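Local coordinates for protein arginine kinase (PDB 4RF6) that catalyses the reversible transfer of a phosphoryl group from ATP to L-arginine, giving phosphoarginine and ADP, as a double-domain phosphagen kinase, at residues K401-G406 with E431-L436; A487-G492 with E584-I589. All coordinates share one frame; numbering follows the deposited sequence.

Interaction 1: residues K401-G406 with E431-L436; sequences KKTAKG and EECYTL
Thr403 and Ala404 of a loop meet Glu432 and Leu436, at and near the short helix 433-436, through one direct hydrogen bond and a small apolar patch. The contact lies in the second N-terminal phosphagen kinase domain, where the loop runs between helices 392-398 and 409-418. The Glu432 carboxylate reaches the start of a turn. Ala404 N donates to Glu432 OE1 at 2.9 Å, and the bond is almost straight at 176°. The donor stands above the carboxylate plane, 40° out of it. Glu432 CG is anti to the backbone N (chi1 -171°) and the chain runs extended, which carries the carboxylate past Thr403. The two side chains slide by each other in opposite directions, with Thr403 CB 3.5 Å from Glu432 OE1. Waters add to the grip on the carboxylate. One donates to Glu432 OE2 and weakly to Lys402 O. Another donates to Glu432 OE1 and weakly accepts from Lys405 NZ. On the apolar side, Thr403 CG2 meets Cys433 SG at 3.8 Å. Leu436 uses both methyls: CD1 touches Lys401 CD at 3.8 Å, and CD2 packs on the backbone at Lys402 O, 3.4 Å away. Thr403 OG1 turns instead to Asp430 and Ile407, outside the two segments. Gly406 N bonds to Thr403 O at 2.9 Å. This closes a type I beta turn whose second residue, Ala404, gives its N-H to a glutamate carboxylate, in the small helical N-terminal domain of the phosphagen kinase fold.

Interaction 2: residues A487-G492 with E584-I589; sequences ARNVKG and EDQLRI
Asn489 bonds both Asp585 and Gln586 through its side-chain amide. Its CG is anti to the carbonyl carbon (chi1 -69°), which swings the amide across to the other segment. Asn489 ND2 donates to Asp585 OD1 at 2.8 Å. OD1 lies in the plane of the Asn489 amide, but is met on the anti side of the carboxylate with the donor tilted out of its plane. The amide and carboxylate planes are 62° apart. Ser628 also bonds Asp585 OD1, and Leu627 O takes a bond from Asn489 ND2. Asn489 OD1 accepts from Gln586 N at 3.1 Å, with the donor above the carbonyl plane. The Gln586 side chain crosses that of Asn489 at about a right angle, their amide planes nearly perpendicular. Its extended chain brings OE1 to Val490 N at 2.8 Å, so this side-chain carbonyl takes the N-H of Val490, beyond the Arg488-Leu587 pair. Strands 479-488 and 587-594 are antiparallel neighbours in the eight-stranded sheet of the second C-terminal phosphagen kinase domain. Here Arg488 and Leu587 make a hydrogen-bonded pair, with Arg488 N to Leu587 O at 2.8 Å and Leu587 N to Arg488 O at 2.9 Å. Val490 CG2 meets Leu587 CD1 at 4.0 Å. Arg488 bends at chi2 (-71°), and its guanidinium folds back so that NH1 reaches Ala487 O at 2.9 Å. Thr636 O takes a further bond from NH1, and Glu696 forms a salt bridge to NH2. Ala487 CB rests against Asp585 OD2 at 3.6 Å.

In the fold
Both contacts belong to the second of the two approximate repeats. Interaction 1 lies in its N-terminal helical domain and interaction 2 in its C-terminal sheet domain. Along the chain they come in series. Their centres are 18 Å apart and their nearest atoms about 5 Å apart, without touching. The loop at Leu627 and Ser628 relates them. Tyr434 OH of 431-436 bonds to Ser628 O, and the same loop also reaches Asp585 and Asn489 of interaction 2. It therefore meets both segment pairs across the domain boundary. Both contacts lie away from the probable substrate and ATP sites assigned to the first repeat.

Interaction 1: residues K401-G406 with E431-L436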
ATOM      1  N   LYS A 401      17.773 -16.576  18.203  1.00 33.40           N
ATOM      2  CA  LYS A 401      17.691 -17.378  16.987  1.00 36.35           C
ATOM      3  C   LYS A 401      16.734 -16.737  15.986  1.00 35.10           C
ATOM      4  O   LYS A 401      15.726 -16.141  16.370  1.00 38.11           O
ATOM      5  CB  LYS A 401      17.207 -18.793  17.310  1.00 39.22           C
ATOM      6  CG  LYS A 401      18.068 -19.540  18.317  1.00 42.91           C
ATOM      7  CD  LYS A 401      17.488 -20.917  18.588  1.00 46.10           C
ATOM      8  CE  LYS A 401      18.520 -21.834  19.230  1.00 50.97           C
ATOM      9  NZ  LYS A 401      18.124 -23.273  19.121  1.00 49.54           N
ATOM     10  N   LYS A 402      17.051 -16.863  14.702  1.00 30.22           N
ATOM     11  CA  LYS A 402      16.210 -16.304  13.653  1.00 29.21           C
ATOM     12  C   LYS A 402      16.117 -17.260  12.476  1.00 28.09           C
ATOM     13  O   LYS A 402      17.069 -17.997  12.190  1.00 30.14           O
ATOM     14  CB  LYS A 402      16.748 -14.953  13.188  1.00 32.88           C
ATOM     15  CG  LYS A 402      16.593 -13.829  14.201  1.00 36.18           C
ATOM     16  CD  LYS A 402      17.060 -12.506  13.616  1.00 38.92           C
ATOM     17  CE  LYS A 402      16.357 -11.327  14.266  1.00 40.48           C
ATOM     18  NZ  LYS A 402      16.783 -10.036  13.665  1.00 42.50           N
ATOM     19  N   THR A 403      14.966 -17.255  11.806  1.00 22.70           N
ATOM     20  CA  THR A 403      14.751 -18.091  10.632  1.00 21.78           C
ATOM     21  C   THR A 403      15.509 -17.509   9.447  1.00 20.38           C
ATOM     22  O   THR A 403      15.966 -16.370   9.499  1.00 22.65           O
ATOM     23  CB  THR A 403      13.247 -18.177  10.259  1.00 19.68           C
ATOM     24  OG1 THR A 403      12.836 -16.958   9.624  1.00 17.45           O
ATOM     25  CG2 THR A 403      12.399 -18.425  11.500  1.00 20.43           C
ATOM     26  N   ALA A 404      15.632 -18.289   8.377  1.00 22.65           N
ATOM     27  CA  ALA A 404      16.291 -17.824   7.160  1.00 26.64           C
ATOM     28  C   ALA A 404      15.618 -16.577   6.586  1.00 28.46           C
ATOM     29  O   ALA A 404      16.268 -15.767   5.919  1.00 28.07           O
ATOM     30  CB  ALA A 404      16.316 -18.931   6.121  1.00 27.76           C
ATOM     31  N   LYS A 405      14.315 -16.435   6.830  1.00 26.59           N
ATOM     32  CA  LYS A 405      13.568 -15.273   6.347  1.00 24.70           C
ATOM     33  C   LYS A 405      13.584 -14.100   7.330  1.00 23.55           C
ATOM     34  O   LYS A 405      12.934 -13.074   7.098  1.00 24.15           O
ATOM     35  CB  LYS A 405      12.132 -15.666   5.988  1.00 26.32           C
ATOM     36  CG  LYS A 405      12.052 -16.666   4.836  1.00 29.95           C
ATOM     37  CD  LYS A 405      10.628 -17.133   4.573  1.00 35.68           C
ATOM     38  CE  LYS A 405      10.568 -18.147   3.428  1.00 39.56           C
ATOM     39  NZ  LYS A 405      11.227 -19.439   3.776  1.00 42.59           N
ATOM     40  N   GLY A 406      14.326 -14.253   8.425  1.00 23.18           N
ATOM     41  CA  GLY A 406      14.535 -13.166   9.370  1.00 22.11           C
ATOM     42  C   GLY A 406      13.536 -13.071  10.516  1.00 24.23           C
ATOM     43  O   GLY A 406      13.476 -12.049  11.213  1.00 23.67           O
ATOM     44  N   GLU A 431       7.362 -21.199   7.751  1.00 15.16           N
ATOM     45  CA  GLU A 431       7.392 -22.624   8.102  1.00 15.29           C
ATOM     46  C   GLU A 431       8.463 -22.943   9.138  1.00 16.79           C
ATOM     47  O   GLU A 431       8.246 -23.749  10.047  1.00 15.47           O
ATOM     48  CB  GLU A 431       7.627 -23.479   6.847  1.00 14.69           C
ATOM     49  CG  GLU A 431       8.025 -24.940   7.144  1.00 16.23           C
ATOM     50  CD  GLU A 431       7.913 -25.831   5.920  1.00 24.01           C
ATOM     51  OE1 GLU A 431       8.291 -27.020   6.002  1.00 25.61           O
ATOM     52  OE2 GLU A 431       7.430 -25.340   4.876  1.00 26.12           O
ATOM     53  N   GLU A 432       9.615 -22.294   9.010  1.00 15.90           N
ATOM     54  CA  GLU A 432      10.762 -22.594   9.869  1.00 15.71           C
ATOM     55  C   GLU A 432      10.475 -22.318  11.345  1.00 15.23           C
ATOM     56  O   GLU A 432      11.017 -22.988  12.235  1.00 13.99           O
ATOM     57  CB  GLU A 432      11.996 -21.807   9.413  1.00 17.96           C
ATOM     58  CG  GLU A 432      13.283 -22.243  10.121  1.00 20.52           C
ATOM     59  CD  GLU A 432      14.525 -21.567   9.574  1.00 26.24           C
ATOM     60  OE1 GLU A 432      14.432 -20.942   8.493  1.00 26.26           O
ATOM     61  OE2 GLU A 432      15.589 -21.668  10.230  1.00 23.16           O
ATOM     62  N   CYS A 433       9.611 -21.337  11.604  1.00 17.35           N
ATOM     63  CA  CYS A 433       9.203 -21.007  12.968  1.00 12.45           C
ATOM     64  C   CYS A 433       8.704 -22.217  13.757  1.00 13.87           C
ATOM     65  O   CYS A 433       8.980 -22.344  14.953  1.00 16.33           O
ATOM     66  CB  CYS A 433       8.105 -19.944  12.947  1.00 10.40           C
ATOM     67  SG  CYS A 433       8.688 -18.286  12.505  1.00 15.51           S
ATOM     68  N   TYR A 434       7.950 -23.091  13.095  1.00 13.77           N
ATOM     69  CA  TYR A 434       7.370 -24.254  13.764  1.00 15.23           C
ATOM     70  C   TYR A 434       8.442 -25.254  14.182  1.00 17.93           C
ATOM     71  O   TYR A 434       8.218 -26.075  15.064  1.00 17.65           O
ATOM     72  CB  TYR A 434       6.331 -24.946  12.875  1.00 13.62           C
ATOM     73  CG  TYR A 434       4.999 -24.239  12.826  1.00 14.24           C
ATOM     74  CD1 TYR A 434       4.102 -24.328  13.892  1.00 13.89           C
ATOM     75  CD2 TYR A 434       4.633 -23.486  11.720  1.00 13.81           C
ATOM     76  CE1 TYR A 434       2.881 -23.678  13.857  1.00 13.24           C
ATOM     77  CE2 TYR A 434       3.403 -22.836  11.669  1.00 11.57           C
ATOM     78  CZ  TYR A 434       2.539 -22.935  12.742  1.00 15.82           C
ATOM     79  OH  TYR A 434       1.327 -22.284  12.695  1.00 17.50           O
ATOM     80  N   THR A 435       9.604 -25.185  13.539  1.00 19.41           N
ATOM     81  CA  THR A 435      10.722 -26.056  13.896  1.00 16.89           C
ATOM     82  C   THR A 435      11.733 -25.333  14.781  1.00 16.70           C
ATOM     83  O   THR A 435      12.157 -25.860  15.810  1.00 16.52           O
ATOM     84  CB  THR A 435      11.441 -26.603  12.667  1.00 20.73           C
ATOM     85  OG1 THR A 435      10.543 -27.428  11.910  1.00 24.70           O
ATOM     86  CG2 THR A 435      12.633 -27.447  13.089  1.00 24.37           C
ATOM     87  N   LEU A 436      12.118 -24.127  14.379  1.00 18.52           N
ATOM     88  CA  LEU A 436      13.131 -23.379  15.113  1.00 19.19           C
ATOM     89  C   LEU A 436      12.629 -22.965  16.489  1.00 18.54           C
ATOM     90  O   LEU A 436      13.387 -22.979  17.458  1.00 17.94           O
ATOM     91  CB  LEU A 436      13.587 -22.151  14.319  1.00 19.89           C
ATOM     92  CG  LEU A 436      14.698 -21.301  14.936  1.00 22.51           C
ATOM     93  CD1 LEU A 436      15.863 -22.174  15.348  1.00 25.01           C
ATOM     94  CD2 LEU A 436      15.171 -20.239  13.955  1.00 19.23           C
TER
HETATM   95  O   HOH W   1      15.302 -25.097  18.497  1.00 32.61           O
HETATM   96  O   HOH W   2      17.844 -20.289   9.734  1.00 33.18           O
HETATM   97  O   HOH W   3      10.356 -21.217   6.396  1.00 20.09           O
HETATM   98  O   HOH W   4      12.662 -19.525   6.794  1.00 21.61           O

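Interaction 2: residues A487-G492 with E584-I589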
ATOM      1  N   ALA A 487      -8.224 -23.050   4.750  1.00 14.54           N
ATOM      2  CA  ALA A 487      -7.152 -22.071   4.678  1.00 13.72           C
ATOM      3  C   ALA A 487      -5.950 -22.764   4.055  1.00 14.29           C
ATOM      4  O   ALA A 487      -5.646 -23.903   4.397  1.00 14.33           O
ATOM      5  CB  ALA A 487      -6.801 -21.565   6.063  1.00 15.13           C
ATOM      6  N   ARG A 488      -5.257 -22.079   3.153  1.00 16.75           N
ATOM      7  CA  ARG A 488      -4.051 -22.641   2.554  1.00 12.50           C
ATOM      8  C   ARG A 488      -3.016 -21.538   2.390  1.00 16.57           C
ATOM      9  O   ARG A 488      -3.370 -20.362   2.252  1.00 16.18           O
ATOM     10  CB  ARG A 488      -4.362 -23.282   1.198  1.00 11.73           C
ATOM     11  CG  ARG A 488      -5.228 -24.544   1.242  1.00 14.13           C
ATOM     12  CD  ARG A 488      -4.457 -25.731   1.828  1.00 14.24           C
ATOM     13  NE  ARG A 488      -5.233 -26.970   1.755  1.00 13.04           N
ATOM     14  CZ  ARG A 488      -6.017 -27.421   2.730  1.00 13.18           C
ATOM     15  NH1 ARG A 488      -6.129 -26.741   3.871  1.00 13.46           N
ATOM     16  NH2 ARG A 488      -6.690 -28.551   2.566  1.00 11.54           N
ATOM     17  N   ASN A 489      -1.738 -21.908   2.428  1.00 14.47           N
ATOM     18  CA  ASN A 489      -0.685 -20.963   2.088  1.00 15.97           C
ATOM     19  C   ASN A 489       0.189 -21.522   0.971  1.00 17.13           C
ATOM     20  O   ASN A 489       0.371 -22.738   0.876  1.00 14.30           O
ATOM     21  CB  ASN A 489       0.120 -20.567   3.325  1.00 15.63           C
ATOM     22  CG  ASN A 489      -0.698 -19.720   4.294  1.00 16.78           C
ATOM     23  OD1 ASN A 489      -0.730 -18.492   4.190  1.00 16.24           O
ATOM     24  ND2 ASN A 489      -1.390 -20.376   5.221  1.00 16.88           N
ATOM     25  N   VAL A 490       0.696 -20.639   0.114  1.00 15.50           N
ATOM     26  CA  VAL A 490       1.392 -21.064  -1.102  1.00 15.86           C
ATOM     27  C   VAL A 490       2.847 -21.456  -0.830  1.00 14.56           C
ATOM     28  O   VAL A 490       3.596 -20.715  -0.183  1.00 15.45           O
ATOM     29  CB  VAL A 490       1.308 -19.979  -2.205  1.00 20.67           C
ATOM     30  CG1 VAL A 490       2.026 -20.436  -3.460  1.00 20.54           C
ATOM     31  CG2 VAL A 490      -0.143 -19.657  -2.531  1.00 20.94           C
ATOM     32  N   LYS A 491       3.240 -22.632  -1.313  1.00 14.13           N
ATOM     33  CA  LYS A 491       4.575 -23.158  -1.055  1.00 15.26           C
ATOM     34  C   LYS A 491       5.644 -22.253  -1.657  1.00 17.74           C
ATOM     35  O   LYS A 491       5.457 -21.688  -2.741  1.00 22.00           O
ATOM     36  CB  LYS A 491       4.710 -24.580  -1.605  1.00 17.11           C
ATOM     37  CG  LYS A 491       5.974 -25.292  -1.134  1.00 19.77           C
ATOM     38  CD  LYS A 491       6.087 -26.696  -1.708  1.00 21.27           C
ATOM     39  CE  LYS A 491       7.377 -27.352  -1.241  1.00 23.02           C
ATOM     40  NZ  LYS A 491       7.517 -28.736  -1.758  1.00 24.37           N
ATOM     41  N   GLY A 492       6.751 -22.086  -0.942  1.00 12.99           N
ATOM     42  CA  GLY A 492       7.859 -21.309  -1.462  1.00 17.99           C
ATOM     43  C   GLY A 492       7.929 -19.903  -0.900  1.00 22.92           C
ATOM     44  O   GLY A 492       8.823 -19.133  -1.255  1.00 24.42           O
ATOM     45  N   GLU A 584      -6.119 -13.188   5.942  1.00 23.88           N
ATOM     46  CA  GLU A 584      -5.385 -13.664   7.122  1.00 23.03           C
ATOM     47  C   GLU A 584      -4.386 -14.745   6.716  1.00 21.70           C
ATOM     48  O   GLU A 584      -3.247 -14.773   7.191  1.00 24.45           O
ATOM     49  CB  GLU A 584      -6.347 -14.212   8.180  1.00 29.53           C
ATOM     50  CG  GLU A 584      -5.671 -14.639   9.486  1.00 35.70           C
ATOM     51  CD  GLU A 584      -6.667 -15.098  10.542  1.00 41.30           C
ATOM     52  OE1 GLU A 584      -7.882 -15.082  10.260  1.00 40.98           O
ATOM     53  OE2 GLU A 584      -6.236 -15.470  11.652  1.00 44.23           O
ATOM     54  N   ASP A 585      -4.839 -15.651   5.857  1.00 18.75           N
ATOM     55  CA  ASP A 585      -3.947 -16.569   5.169  1.00 18.49           C
ATOM     56  C   ASP A 585      -3.862 -16.128   3.714  1.00 17.13           C
ATOM     57  O   ASP A 585      -4.643 -15.282   3.260  1.00 17.15           O
ATOM     58  CB  ASP A 585      -4.462 -18.007   5.258  1.00 18.81           C
ATOM     59  CG  ASP A 585      -4.306 -18.597   6.644  1.00 21.20           C
ATOM     60  OD1 ASP A 585      -3.183 -19.032   6.972  1.00 17.77           O
ATOM     61  OD2 ASP A 585      -5.305 -18.622   7.398  1.00 23.27           O
ATOM     62  N   GLN A 586      -2.910 -16.691   2.984  1.00 14.00           N
ATOM     63  CA  GLN A 586      -2.725 -16.312   1.593  1.00 16.84           C
ATOM     64  C   GLN A 586      -3.940 -16.740   0.780  1.00 16.52           C
ATOM     65  O   GLN A 586      -4.380 -16.026  -0.125  1.00 18.34           O
ATOM     66  CB  GLN A 586      -1.411 -16.905   1.077  1.00 16.68           C
ATOM     67  CG  GLN A 586      -0.209 -16.272   1.808  1.00 15.25           C
ATOM     68  CD  GLN A 586       1.056 -17.111   1.790  1.00 17.01           C
ATOM     69  OE1 GLN A 586       1.200 -18.040   0.993  1.00 15.03           O
ATOM     70  NE2 GLN A 586       1.989 -16.776   2.678  1.00 13.14           N
ATOM     71  N   LEU A 587      -4.505 -17.887   1.154  1.00 15.30           N
ATOM     72  CA  LEU A 587      -5.711 -18.410   0.524  1.00 17.96           C
ATOM     73  C   LEU A 587      -6.763 -18.810   1.552  1.00 18.58           C
ATOM     74  O   LEU A 587      -6.487 -19.603   2.463  1.00 19.91           O
ATOM     75  CB  LEU A 587      -5.376 -19.624  -0.339  1.00 19.02           C
ATOM     76  CG  LEU A 587      -4.466 -19.354  -1.529  1.00 23.54           C
ATOM     77  CD1 LEU A 587      -3.997 -20.646  -2.163  1.00 21.75           C
ATOM     78  CD2 LEU A 587      -5.217 -18.504  -2.543  1.00 25.53           C
ATOM     79  N   ARG A 588      -7.964 -18.256   1.407  1.00 16.46           N
ATOM     80  CA  ARG A 588      -9.127 -18.790   2.106  1.00 20.27           C
ATOM     81  C   ARG A 588     -10.117 -19.229   1.037  1.00 20.90           C
ATOM     82  O   ARG A 588     -10.602 -18.412   0.246  1.00 19.98           O
ATOM     83  CB  ARG A 588      -9.756 -17.759   3.035  1.00 27.91           C
ATOM     84  CG  ARG A 588     -10.810 -18.367   3.946  1.00 34.91           C
ATOM     85  CD  ARG A 588     -11.794 -17.329   4.442  1.00 40.86           C
ATOM     86  NE  ARG A 588     -11.648 -17.069   5.869  1.00 46.39           N
ATOM     87  CZ  ARG A 588     -12.662 -16.754   6.671  1.00 51.90           C
ATOM     88  NH1 ARG A 588     -13.891 -16.666   6.179  1.00 52.39           N
ATOM     89  NH2 ARG A 588     -12.450 -16.532   7.961  1.00 54.36           N
ATOM     90  N   ILE A 589     -10.399 -20.526   1.008  1.00 21.26           N
ATOM     91  CA  ILE A 589     -11.116 -21.127  -0.110  1.00 21.06           C
ATOM     92  C   ILE A 589     -12.429 -21.717   0.383  1.00 21.56           C
ATOM     93  O   ILE A 589     -12.431 -22.565   1.276  1.00 18.03           O
ATOM     94  CB  ILE A 589     -10.246 -22.201  -0.785  1.00 19.24           C
ATOM     95  CG1 ILE A 589      -8.850 -21.628  -1.061  1.00 18.40           C
ATOM     96  CG2 ILE A 589     -10.906 -22.699  -2.068  1.00 20.00           C
ATOM     97  CD1 ILE A 589      -7.830 -22.616  -1.608  1.00 19.51           C
TER
HETATM   98  O   HOH W   5      -0.175 -17.515   6.632  1.00 16.37           O